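Local coordinates for protein vanadium-dependent bromoperoxidase (Corallina officinalis, PDB 1QHB) that uses a bound vanadate and hydrogen peroxide to oxidise bromide and so halogenate organic substrates, working as a calcium-stabilised dodecamer, at residues 290-298 against 458-469; 386-397 against 559-570. One frame throughout, in Å; residues are numbered along the deposited sequence.

Contact 1. Residues 290-298 against 458-469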
loop_
_atom_site.group_PDB
_atom_site.type_symbol
_atom_site.label_atom_id
_atom_site.label_comp_id
_atom_site.label_asym_id
_atom_site.label_seq_id
_atom_site.Cartn_x
_atom_site.Cartn_y
_atom_site.Cartn_z
ATOM N N ASP A 290 22.266 -51.399 -36.603
ATOM C CA ASP A 290 22.586 -50.246 -35.764
ATOM C C ASP A 290 23.148 -49.164 -36.679
ATOM O O ASP A 290 23.430 -49.443 -37.851
ATOM C CB ASP A 290 23.540 -50.560 -34.643
ATOM C CG ASP A 290 23.004 -51.602 -33.685
ATOM O OD1 ASP A 290 21.985 -51.300 -33.005
ATOM O OD2 ASP A 290 23.591 -52.712 -33.587
ATOM N N PHE A 291 23.321 -47.955 -36.189
ATOM C CA PHE A 291 23.612 -46.791 -37.001
ATOM C C PHE A 291 24.739 -45.965 -36.421
ATOM O O PHE A 291 25.061 -46.134 -35.236
ATOM C CB PHE A 291 22.384 -45.853 -37.110
ATOM C CG PHE A 291 21.166 -46.541 -37.690
ATOM C CD1 PHE A 291 20.974 -46.553 -39.054
ATOM C CD2 PHE A 291 20.226 -47.168 -36.880
ATOM C CE1 PHE A 291 19.871 -47.162 -39.628
ATOM C CE2 PHE A 291 19.138 -47.798 -37.442
ATOM C CZ PHE A 291 18.966 -47.809 -38.817
ATOM N N MET A 292 25.281 -45.120 -37.294
ATOM C CA MET A 292 26.355 -44.234 -36.889
ATOM C C MET A 292 27.567 -45.002 -36.385
ATOM O O MET A 292 28.229 -44.580 -35.452
ATOM C CB MET A 292 25.813 -43.253 -35.820
ATOM C CG MET A 292 24.905 -42.220 -36.372
ATOM S SD MET A 292 23.941 -41.273 -35.184
ATOM C CE MET A 292 25.274 -40.352 -34.398
ATOM N N THR A 293 27.918 -46.093 -37.052
ATOM C CA THR A 293 29.060 -46.905 -36.679
ATOM C C THR A 293 30.226 -46.570 -37.600
ATOM O O THR A 293 31.325 -47.091 -37.401
ATOM C CB THR A 293 28.746 -48.406 -36.829
ATOM O OG1 THR A 293 28.286 -48.678 -38.173
ATOM C CG2 THR A 293 27.622 -48.784 -35.872
ATOM N N ASP A 294 30.033 -45.680 -38.541
ATOM C CA ASP A 294 31.083 -45.228 -39.419
ATOM C C ASP A 294 31.419 -43.769 -39.056
ATOM O O ASP A 294 30.515 -42.917 -38.963
ATOM C CB ASP A 294 30.583 -45.328 -40.865
ATOM C CG ASP A 294 31.544 -44.611 -41.775
ATOM O OD1 ASP A 294 32.631 -45.151 -42.053
ATOM O OD2 ASP A 294 31.245 -43.492 -42.205
ATOM N N LEU A 295 32.725 -43.477 -38.953
ATOM C CA LEU A 295 33.195 -42.156 -38.622
ATOM C C LEU A 295 32.672 -41.040 -39.482
ATOM O O LEU A 295 32.205 -40.009 -38.914
ATOM C CB LEU A 295 34.731 -42.103 -38.677
ATOM C CG LEU A 295 35.297 -40.771 -38.126
ATOM C CD1 LEU A 295 34.880 -40.648 -36.667
ATOM C CD2 LEU A 295 36.808 -40.707 -38.315
ATOM N N LYS A 296 32.711 -41.184 -40.821
ATOM C CA LYS A 296 32.189 -40.032 -41.602
ATOM C C LYS A 296 30.716 -39.794 -41.456
ATOM O O LYS A 296 30.308 -38.615 -41.470
ATOM C CB LYS A 296 32.567 -40.214 -43.073
ATOM C CG LYS A 296 34.093 -40.186 -43.229
ATOM C CD LYS A 296 34.390 -40.501 -44.705
ATOM C CE LYS A 296 35.879 -40.295 -44.972
ATOM N NZ LYS A 296 36.079 -40.043 -46.430
ATOM N N VAL A 297 29.904 -40.859 -41.356
ATOM C CA VAL A 297 28.440 -40.665 -41.170
ATOM C C VAL A 297 28.209 -40.083 -39.782
ATOM O O VAL A 297 27.429 -39.153 -39.592
ATOM C CB VAL A 297 27.728 -42.012 -41.271
ATOM C CG1 VAL A 297 26.274 -41.924 -40.911
ATOM C CG2 VAL A 297 27.934 -42.640 -42.654
ATOM N N PHE A 298 28.939 -40.563 -38.766
ATOM C CA PHE A 298 28.848 -40.006 -37.420
ATOM C C PHE A 298 29.179 -38.507 -37.410
ATOM O O PHE A 298 28.401 -37.715 -36.878
ATOM C CB PHE A 298 29.786 -40.785 -36.512
ATOM C CG PHE A 298 30.070 -40.065 -35.210
ATOM C CD1 PHE A 298 29.230 -40.256 -34.112
ATOM C CD2 PHE A 298 31.171 -39.209 -35.103
ATOM C CE1 PHE A 298 29.506 -39.591 -32.913
ATOM C CE2 PHE A 298 31.408 -38.526 -33.926
ATOM C CZ PHE A 298 30.580 -38.722 -32.834
ATOM N N ASP A 458 29.956 -48.562 -46.023
ATOM C CA ASP A 458 30.459 -47.288 -45.535
ATOM C C ASP A 458 31.923 -47.450 -45.168
ATOM O O ASP A 458 32.303 -48.340 -44.409
ATOM C CB ASP A 458 29.699 -46.771 -44.317
ATOM C CG ASP A 458 28.369 -46.163 -44.691
ATOM O OD1 ASP A 458 28.261 -45.686 -45.842
ATOM O OD2 ASP A 458 27.443 -46.174 -43.846
ATOM N N VAL A 459 32.782 -46.637 -45.780
ATOM C CA VAL A 459 34.214 -46.755 -45.508
ATOM C C VAL A 459 34.799 -45.460 -44.945
ATOM O O VAL A 459 34.548 -44.342 -45.384
ATOM C CB VAL A 459 35.064 -47.174 -46.720
ATOM C CG1 VAL A 459 36.444 -47.594 -46.228
ATOM C CG2 VAL A 459 34.446 -48.305 -47.528
ATOM N N SER A 460 35.594 -45.650 -43.892
ATOM C CA SER A 460 36.309 -44.586 -43.205
ATOM C C SER A 460 37.625 -45.170 -42.678
ATOM O O SER A 460 37.684 -46.360 -42.354
ATOM C CB SER A 460 35.534 -44.026 -42.008
ATOM O OG SER A 460 34.297 -43.509 -42.458
ATOM N N PRO A 461 38.665 -44.351 -42.608
ATOM C CA PRO A 461 39.952 -44.802 -42.128
ATOM C C PRO A 461 39.880 -45.235 -40.665
ATOM O O PRO A 461 39.152 -44.662 -39.854
ATOM C CB PRO A 461 40.864 -43.595 -42.273
ATOM C CG PRO A 461 40.113 -42.555 -43.017
ATOM C CD PRO A 461 38.657 -42.917 -42.983
ATOM N N GLY A 462 40.649 -46.247 -40.291
ATOM C CA GLY A 462 40.739 -46.791 -38.964
ATOM C C GLY A 462 39.635 -47.764 -38.589
ATOM O O GLY A 462 38.699 -48.079 -39.313
ATOM N N LYS A 463 39.786 -48.293 -37.380
ATOM C CA LYS A 463 38.780 -49.159 -36.771
ATOM C C LYS A 463 37.698 -48.192 -36.255
ATOM O O LYS A 463 37.947 -46.969 -36.194
ATOM C CB LYS A 463 39.345 -49.979 -35.628
ATOM C CG LYS A 463 40.364 -51.028 -36.028
ATOM C CD LYS A 463 40.437 -52.144 -35.002
ATOM C CE LYS A 463 41.584 -51.942 -34.039
ATOM N NZ LYS A 463 41.600 -53.047 -33.037
ATOM N N SER A 464 36.516 -48.716 -35.930
ATOM C CA SER A 464 35.501 -47.807 -35.418
ATOM C C SER A 464 35.164 -48.207 -33.991
ATOM O O SER A 464 34.720 -49.352 -33.818
ATOM C CB SER A 464 34.227 -47.837 -36.262
ATOM O OG SER A 464 33.197 -47.284 -35.445
ATOM N N PHE A 465 35.457 -47.318 -33.012
ATOM C CA PHE A 465 35.064 -47.682 -31.650
ATOM C C PHE A 465 33.818 -46.881 -31.248
ATOM O O PHE A 465 33.511 -46.777 -30.069
ATOM C CB PHE A 465 36.212 -47.480 -30.658
ATOM C CG PHE A 465 37.447 -48.248 -31.108
ATOM C CD1 PHE A 465 37.600 -49.592 -30.795
ATOM C CD2 PHE A 465 38.442 -47.611 -31.826
ATOM C CE1 PHE A 465 38.725 -50.280 -31.206
ATOM C CE2 PHE A 465 39.574 -48.308 -32.236
ATOM C CZ PHE A 465 39.712 -49.654 -31.956
ATOM N N LEU A 466 33.087 -46.279 -32.195
ATOM C CA LEU A 466 31.905 -45.524 -31.938
ATOM C C LEU A 466 30.811 -46.337 -31.241
ATOM O O LEU A 466 30.719 -47.564 -31.369
ATOM C CB LEU A 466 31.362 -45.013 -33.269
ATOM C CG LEU A 466 32.371 -44.113 -34.011
ATOM C CD1 LEU A 466 31.892 -44.035 -35.454
ATOM C CD2 LEU A 466 32.523 -42.765 -33.342
ATOM N N LEU A 467 29.957 -45.618 -30.491
ATOM C CA LEU A 467 28.845 -46.315 -29.822
ATOM C C LEU A 467 27.756 -46.507 -30.866
ATOM O O LEU A 467 27.241 -45.554 -31.467
ATOM C CB LEU A 467 28.386 -45.420 -28.648
ATOM C CG LEU A 467 27.095 -45.853 -27.944
ATOM C CD1 LEU A 467 27.313 -47.044 -27.051
ATOM C CD2 LEU A 467 26.569 -44.735 -27.036
ATOM N N PRO A 468 27.352 -47.737 -31.143
ATOM C CA PRO A 468 26.312 -48.030 -32.109
ATOM C C PRO A 468 25.015 -47.385 -31.652
ATOM O O PRO A 468 24.605 -47.588 -30.517
ATOM C CB PRO A 468 26.273 -49.548 -32.203
ATOM C CG PRO A 468 27.560 -50.046 -31.593
ATOM C CD PRO A 468 27.887 -49.000 -30.532
ATOM N N MET A 469 24.339 -46.625 -32.534
ATOM C CA MET A 469 23.087 -46.001 -32.169
ATOM C C MET A 469 21.902 -46.838 -32.586
ATOM O O MET A 469 21.915 -47.449 -33.631
ATOM C CB MET A 469 22.990 -44.585 -32.767
ATOM C CG MET A 469 24.173 -43.705 -32.353
ATOM S SD MET A 469 24.236 -43.537 -30.532
ATOM C CE MET A 469 22.925 -42.425 -30.478
HETATM O O HOH W 1 27.886 -43.245 -32.697
HETATM O O HOH W 2 34.117 -47.344 -41.654
HETATM O O HOH W 3 32.264 -43.224 -44.450
#

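Contact 2. Residues 386-397 against 559-570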
loop_
_atom_site.group_PDB
_atom_site.type_symbol
_atom_site.label_atom_id
_atom_site.label_comp_id
_atom_site.label_asym_id
_atom_site.label_seq_id
_atom_site.Cartn_x
_atom_site.Cartn_y
_atom_site.Cartn_z
ATOM N N VAL A 386 1.015 -31.945 -16.270
ATOM C CA VAL A 386 2.294 -31.681 -15.612
ATOM C C VAL A 386 3.414 -31.833 -16.620
ATOM O O VAL A 386 4.498 -31.394 -16.291
ATOM C CB VAL A 386 2.565 -32.630 -14.440
ATOM C CG1 VAL A 386 1.459 -32.464 -13.413
ATOM C CG2 VAL A 386 2.624 -34.126 -14.821
ATOM N N ALA A 387 3.241 -32.534 -17.744
ATOM C CA ALA A 387 4.359 -32.771 -18.650
ATOM C C ALA A 387 5.066 -31.544 -19.161
ATOM O O ALA A 387 6.304 -31.509 -19.217
ATOM C CB ALA A 387 3.948 -33.683 -19.802
ATOM N N THR A 388 4.373 -30.507 -19.599
ATOM C CA THR A 388 5.057 -29.324 -20.148
ATOM C C THR A 388 5.684 -28.485 -19.062
ATOM O O THR A 388 6.765 -27.925 -19.266
ATOM C CB THR A 388 4.084 -28.494 -20.997
ATOM O OG1 THR A 388 2.855 -28.355 -20.247
ATOM C CG2 THR A 388 3.829 -29.202 -22.309
ATOM N N ARG A 389 5.197 -28.607 -17.807
ATOM C CA ARG A 389 5.820 -27.862 -16.716
ATOM C C ARG A 389 7.174 -28.503 -16.423
ATOM O O ARG A 389 8.149 -27.783 -16.202
ATOM C CB ARG A 389 4.930 -27.839 -15.484
ATOM C CG ARG A 389 3.815 -26.844 -15.587
ATOM C CD ARG A 389 2.537 -27.389 -16.200
ATOM N NE ARG A 389 1.607 -26.278 -16.469
ATOM C CZ ARG A 389 0.554 -26.391 -17.280
ATOM N NH1 ARG A 389 0.270 -27.507 -17.944
ATOM N NH2 ARG A 389 -0.228 -25.309 -17.428
ATOM N N ALA A 390 7.201 -29.824 -16.396
ATOM C CA ALA A 390 8.472 -30.533 -16.163
ATOM C C ALA A 390 9.481 -30.325 -17.278
ATOM O O ALA A 390 10.671 -30.191 -17.026
ATOM C CB ALA A 390 8.160 -32.027 -16.005
ATOM N N LEU A 391 8.994 -30.244 -18.537
ATOM C CA LEU A 391 9.910 -30.068 -19.667
ATOM C C LEU A 391 10.568 -28.689 -19.605
ATOM O O LEU A 391 11.765 -28.582 -19.918
ATOM C CB LEU A 391 9.237 -30.255 -21.038
ATOM C CG LEU A 391 8.830 -31.677 -21.403
ATOM C CD1 LEU A 391 7.868 -31.646 -22.592
ATOM C CD2 LEU A 391 10.116 -32.423 -21.724
ATOM N N LYS A 392 9.841 -27.673 -19.176
ATOM C CA LYS A 392 10.408 -26.343 -19.072
ATOM C C LYS A 392 11.559 -26.367 -18.089
ATOM O O LYS A 392 12.624 -25.846 -18.427
ATOM C CB LYS A 392 9.400 -25.260 -18.681
ATOM C CG LYS A 392 8.449 -24.836 -19.814
ATOM C CD LYS A 392 7.302 -24.015 -19.239
ATOM C CE LYS A 392 6.122 -23.945 -20.208
ATOM N NZ LYS A 392 5.191 -22.871 -19.707
ATOM N N ALA A 393 11.402 -27.066 -16.965
ATOM C CA ALA A 393 12.494 -27.170 -16.008
ATOM C C ALA A 393 13.685 -27.920 -16.585
ATOM O O ALA A 393 14.836 -27.479 -16.407
ATOM C CB ALA A 393 12.036 -27.886 -14.727
ATOM N N VAL A 394 13.439 -29.050 -17.282
ATOM C CA VAL A 394 14.624 -29.793 -17.776
ATOM C C VAL A 394 15.274 -29.065 -18.937
ATOM O O VAL A 394 16.505 -29.256 -19.105
ATOM C CB VAL A 394 14.304 -31.271 -18.110
ATOM C CG1 VAL A 394 13.801 -31.463 -19.515
ATOM C CG2 VAL A 394 15.531 -32.130 -17.894
ATOM N N ARG A 395 14.570 -28.248 -19.685
ATOM C CA ARG A 395 15.214 -27.476 -20.759
ATOM C C ARG A 395 16.163 -26.424 -20.206
ATOM O O ARG A 395 17.215 -26.118 -20.714
ATOM C CB ARG A 395 14.133 -26.838 -21.680
ATOM C CG ARG A 395 13.444 -27.903 -22.542
ATOM C CD ARG A 395 14.239 -28.201 -23.802
ATOM N NE ARG A 395 13.957 -29.567 -24.309
ATOM C CZ ARG A 395 13.717 -29.780 -25.608
ATOM N NH1 ARG A 395 13.698 -28.752 -26.464
ATOM N NH2 ARG A 395 13.473 -30.990 -26.066
ATOM N N TYR A 396 15.874 -25.816 -19.063
ATOM C CA TYR A 396 16.720 -24.877 -18.388
ATOM C C TYR A 396 18.004 -25.602 -17.992
ATOM O O TYR A 396 19.100 -25.091 -18.189
ATOM C CB TYR A 396 16.005 -24.256 -17.188
ATOM C CG TYR A 396 16.867 -23.244 -16.472
ATOM C CD1 TYR A 396 17.233 -22.040 -17.090
ATOM C CD2 TYR A 396 17.296 -23.508 -15.180
ATOM C CE1 TYR A 396 18.033 -21.116 -16.409
ATOM C CE2 TYR A 396 18.089 -22.585 -14.516
ATOM C CZ TYR A 396 18.453 -21.401 -15.121
ATOM O OH TYR A 396 19.211 -20.517 -14.386
ATOM N N GLN A 397 17.913 -26.795 -17.454
ATOM C CA GLN A 397 19.088 -27.552 -17.055
ATOM C C GLN A 397 19.845 -27.935 -18.325
ATOM O O GLN A 397 21.032 -27.750 -18.445
ATOM C CB GLN A 397 18.688 -28.828 -16.290
ATOM C CG GLN A 397 18.021 -28.589 -14.910
ATOM C CD GLN A 397 18.937 -27.772 -13.991
ATOM O OE1 GLN A 397 20.105 -28.074 -13.755
ATOM N NE2 GLN A 397 18.441 -26.669 -13.447
ATOM N N SER A 559 16.865 -36.707 -13.530
ATOM C CA SER A 559 15.693 -36.107 -14.128
ATOM C C SER A 559 14.421 -36.683 -13.484
ATOM O O SER A 559 13.413 -35.993 -13.392
ATOM C CB SER A 559 15.644 -36.360 -15.616
ATOM O OG SER A 559 16.690 -35.819 -16.363
ATOM N N LEU A 560 14.441 -37.958 -13.089
ATOM C CA LEU A 560 13.281 -38.525 -12.406
ATOM C C LEU A 560 13.064 -37.721 -11.107
ATOM O O LEU A 560 11.925 -37.333 -10.875
ATOM C CB LEU A 560 13.514 -40.021 -12.083
ATOM C CG LEU A 560 13.448 -40.885 -13.373
ATOM C CD1 LEU A 560 14.093 -42.238 -13.148
ATOM C CD2 LEU A 560 11.994 -41.032 -13.759
ATOM N N LEU A 561 14.117 -37.465 -10.328
ATOM C CA LEU A 561 13.892 -36.688 -9.115
ATOM C C LEU A 561 13.371 -35.272 -9.400
ATOM O O LEU A 561 12.517 -34.794 -8.650
ATOM C CB LEU A 561 15.190 -36.548 -8.290
ATOM C CG LEU A 561 15.844 -37.867 -7.887
ATOM C CD1 LEU A 561 17.029 -37.575 -6.940
ATOM C CD2 LEU A 561 14.866 -38.787 -7.216
ATOM N N LEU A 562 13.838 -34.650 -10.478
ATOM C CA LEU A 562 13.390 -33.291 -10.791
ATOM C C LEU A 562 11.918 -33.268 -11.157
ATOM O O LEU A 562 11.197 -32.342 -10.678
ATOM C CB LEU A 562 14.223 -32.680 -11.917
ATOM C CG LEU A 562 13.887 -31.295 -12.451
ATOM C CD1 LEU A 562 14.286 -30.261 -11.397
ATOM C CD2 LEU A 562 14.555 -30.924 -13.772
ATOM N N GLY A 563 11.441 -34.277 -11.899
ATOM C CA GLY A 563 10.052 -34.264 -12.313
ATOM C C GLY A 563 9.151 -34.516 -11.125
ATOM O O GLY A 563 7.995 -34.043 -11.058
ATOM N N GLU A 564 9.639 -35.310 -10.197
ATOM C CA GLU A 564 8.901 -35.584 -8.964
ATOM C C GLU A 564 8.653 -34.262 -8.226
ATOM O O GLU A 564 7.542 -34.039 -7.738
ATOM C CB GLU A 564 9.723 -36.480 -8.024
ATOM C CG GLU A 564 8.990 -36.774 -6.718
ATOM C CD GLU A 564 9.747 -37.747 -5.846
ATOM O OE1 GLU A 564 10.924 -37.474 -5.530
ATOM O OE2 GLU A 564 9.182 -38.772 -5.459
ATOM N N GLN A 565 9.674 -33.400 -8.105
ATOM C CA GLN A 565 9.514 -32.118 -7.425
ATOM C C GLN A 565 8.497 -31.201 -8.117
ATOM O O GLN A 565 7.822 -30.362 -7.498
ATOM C CB GLN A 565 10.841 -31.315 -7.412
ATOM C CG GLN A 565 11.953 -31.895 -6.552
ATOM C CD GLN A 565 13.328 -31.280 -6.791
ATOM O OE1 GLN A 565 13.546 -30.076 -6.743
ATOM N NE2 GLN A 565 14.332 -32.146 -7.054
ATOM N N ILE A 566 8.527 -31.246 -9.460
ATOM C CA ILE A 566 7.639 -30.372 -10.239
ATOM C C ILE A 566 6.217 -30.800 -9.943
ATOM O O ILE A 566 5.380 -29.958 -9.683
ATOM C CB ILE A 566 7.967 -30.437 -11.749
ATOM C CG1 ILE A 566 9.301 -29.790 -12.149
ATOM C CG2 ILE A 566 6.879 -29.821 -12.598
ATOM C CD1 ILE A 566 9.507 -28.380 -11.634
ATOM N N ALA A 567 5.916 -32.101 -9.987
ATOM C CA ALA A 567 4.592 -32.632 -9.729
ATOM C C ALA A 567 4.109 -32.291 -8.327
ATOM O O ALA A 567 2.975 -31.842 -8.179
ATOM C CB ALA A 567 4.546 -34.146 -9.861
ATOM N N ILE A 568 4.968 -32.475 -7.332
ATOM C CA ILE A 568 4.608 -32.168 -5.931
ATOM C C ILE A 568 4.277 -30.674 -5.791
ATOM O O ILE A 568 3.322 -30.273 -5.120
ATOM C CB ILE A 568 5.777 -32.577 -4.986
ATOM C CG1 ILE A 568 5.829 -34.063 -4.744
ATOM C CG2 ILE A 568 5.698 -31.810 -3.657
ATOM C CD1 ILE A 568 7.055 -34.676 -4.057
ATOM N N GLY A 569 5.055 -29.808 -6.452
ATOM C CA GLY A 569 4.819 -28.362 -6.460
ATOM C C GLY A 569 3.488 -27.925 -7.032
ATOM O O GLY A 569 2.755 -27.114 -6.454
ATOM N N ILE A 570 3.095 -28.570 -8.149
ATOM C CA ILE A 570 1.787 -28.335 -8.735
ATOM C C ILE A 570 0.656 -28.815 -7.805
ATOM O O ILE A 570 -0.387 -28.177 -7.534
ATOM C CB ILE A 570 1.670 -29.033 -10.108
ATOM C CG1 ILE A 570 2.586 -28.287 -11.103
ATOM C CG2 ILE A 570 0.247 -29.096 -10.548
ATOM C CD1 ILE A 570 2.799 -28.984 -12.453
#

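Contact 1. Residues 290-298 against 458-469
Phe291 and Met469 form a single antiparallel bridge of the hydrogen-bonded kind. Phe291 N donates to Met469 O at 3.0 Å, and Met469 N returns a straighter bond to Phe291 O at 2.8 Å (N-H...O 169°). Beside this bridge, Met292 SD lies 3.7 Å from Met469 CG, the two side chains crossing obliquely. A water donates to both Met292 O and Leu467 O and so continues the backbone link.

In the middle of the contact Leu466 has two tasks. Its CD2 sits almost centrally over one face of the Phe298 ring, 4.1 Å from the centroid and 9° off the normal, a CH-pi contact; CD1 packs against the backbone where Asp294 joins Leu295. Ser464 OG donates to Thr293 O at 2.7 Å, well tilted from the carbonyl plane.

The other end turns on Asp294, the N-cap of helix 295-302. With CG anti to the backbone N (chi1 169°), its carboxylate lies by the first-turn amides, where OD2 accepts from Val297 N at 3.1 Å. Ser460 OG, the donor to Asp294 OD1, is modelled only 2.4 Å from it, so short that the exact length is doubtful; the same OG accepts from Lys296 N at 3.3 Å. Two waters also donate to the carboxylate, one to each oxygen.

Farther out, Asp290 OD1 makes salt bridges with Arg324 and Arg169, and Thr293 OG1 bonds to Asn453 of helix 439-456. Asn449 of that helix holds the carbonyls of Ser464 and Leu466, positioning the second loop.

The chemistry is thus mixed, apolar around Leu466 and polar at the bridge and the capped helix start. The Val297 amide, the waters and the helix N-terminus would probably favour ionised Asp294, despite Asp458 nearby.

Contact 2. Residues 386-397 against 559-570
Ile566 packs its CG2 methyl onto the backbone of Ala390, reaching Ala390 N at 3.8 Å, in the tight middle of this helix pair. Here the two backbones draw closest, the CA atoms of Ala390 and Gly563 being 5.6 Å apart, and the small residues permit it. The segment axes come within 9.4 Å and run at 130°, closer to antiparallel than to parallel.

Ile566 divides its branches between successive turns of helix 376-402. CG1 stands anti to its own carbonyl carbon (chi1 -70°) and carries CD1 to Ala393 CB, 4.0 Å away, leaving CG2 to Ala390 and Arg389 CB. An alanine at this position would lose both branches and would probably open a gap between the helices, facing Ala390 and Ala393. Toward one end, Ile570 CD1 fits among Val386 CG1 at 3.9 Å and the aliphatic CB, CG and CD of Arg389, whose side chain it meets at about a right angle.

Toward the other end the packing slackens. Leu562 CD2 touches Ala393 CB at 4.1 Å and Gln397 CG at 4.3 Å, while Val394 CG2 approaches Ser559 OG only at 4.2 Å. The looseness does not mean exposure, since every touching residue is buried, and the polar ends bond elsewhere: Ser559 OG with Asp555 O and Ser483 N, Gln397 with His402 and Ser34.

The guanidinium of Arg389 leaves the interface, with salt bridges to Asp133 and to Glu385 of a second subunit, whose Ser381 packs on Ala387 and Thr388; this part of helix 376-402 thus lies at a subunit interface. Helix 484-499 touches both partners, Val487 on Val394 and Ala486 on Ser559, while helix 530-548 packs against Leu560, placing the pair within the helical core of the haloperoxidase fold.

How the contacts relate
Contact 1 is partly buried, its centre about 25 Å from the centre of the chain; contact 2 is wholly buried, its centre about 13 Å from that point. The two centres are 35 Å apart and the nearest atoms about 15 Å, so the contacts do not touch. Their segments alternate along the sequence. Both nevertheless have side chains near residues of the vanadate site. Those of contact 2 approach more closely, with Ser559 about 4 Å from Ser483 and Val394 about 4 Å from Lys398, side chain to side chain. In contact 1, the Met469 side chain is about 7 Å from that of Arg406 and about 9 Å from that of Arg545. All four belong to the vanadate-binding site, where they probably contact the oxyanion.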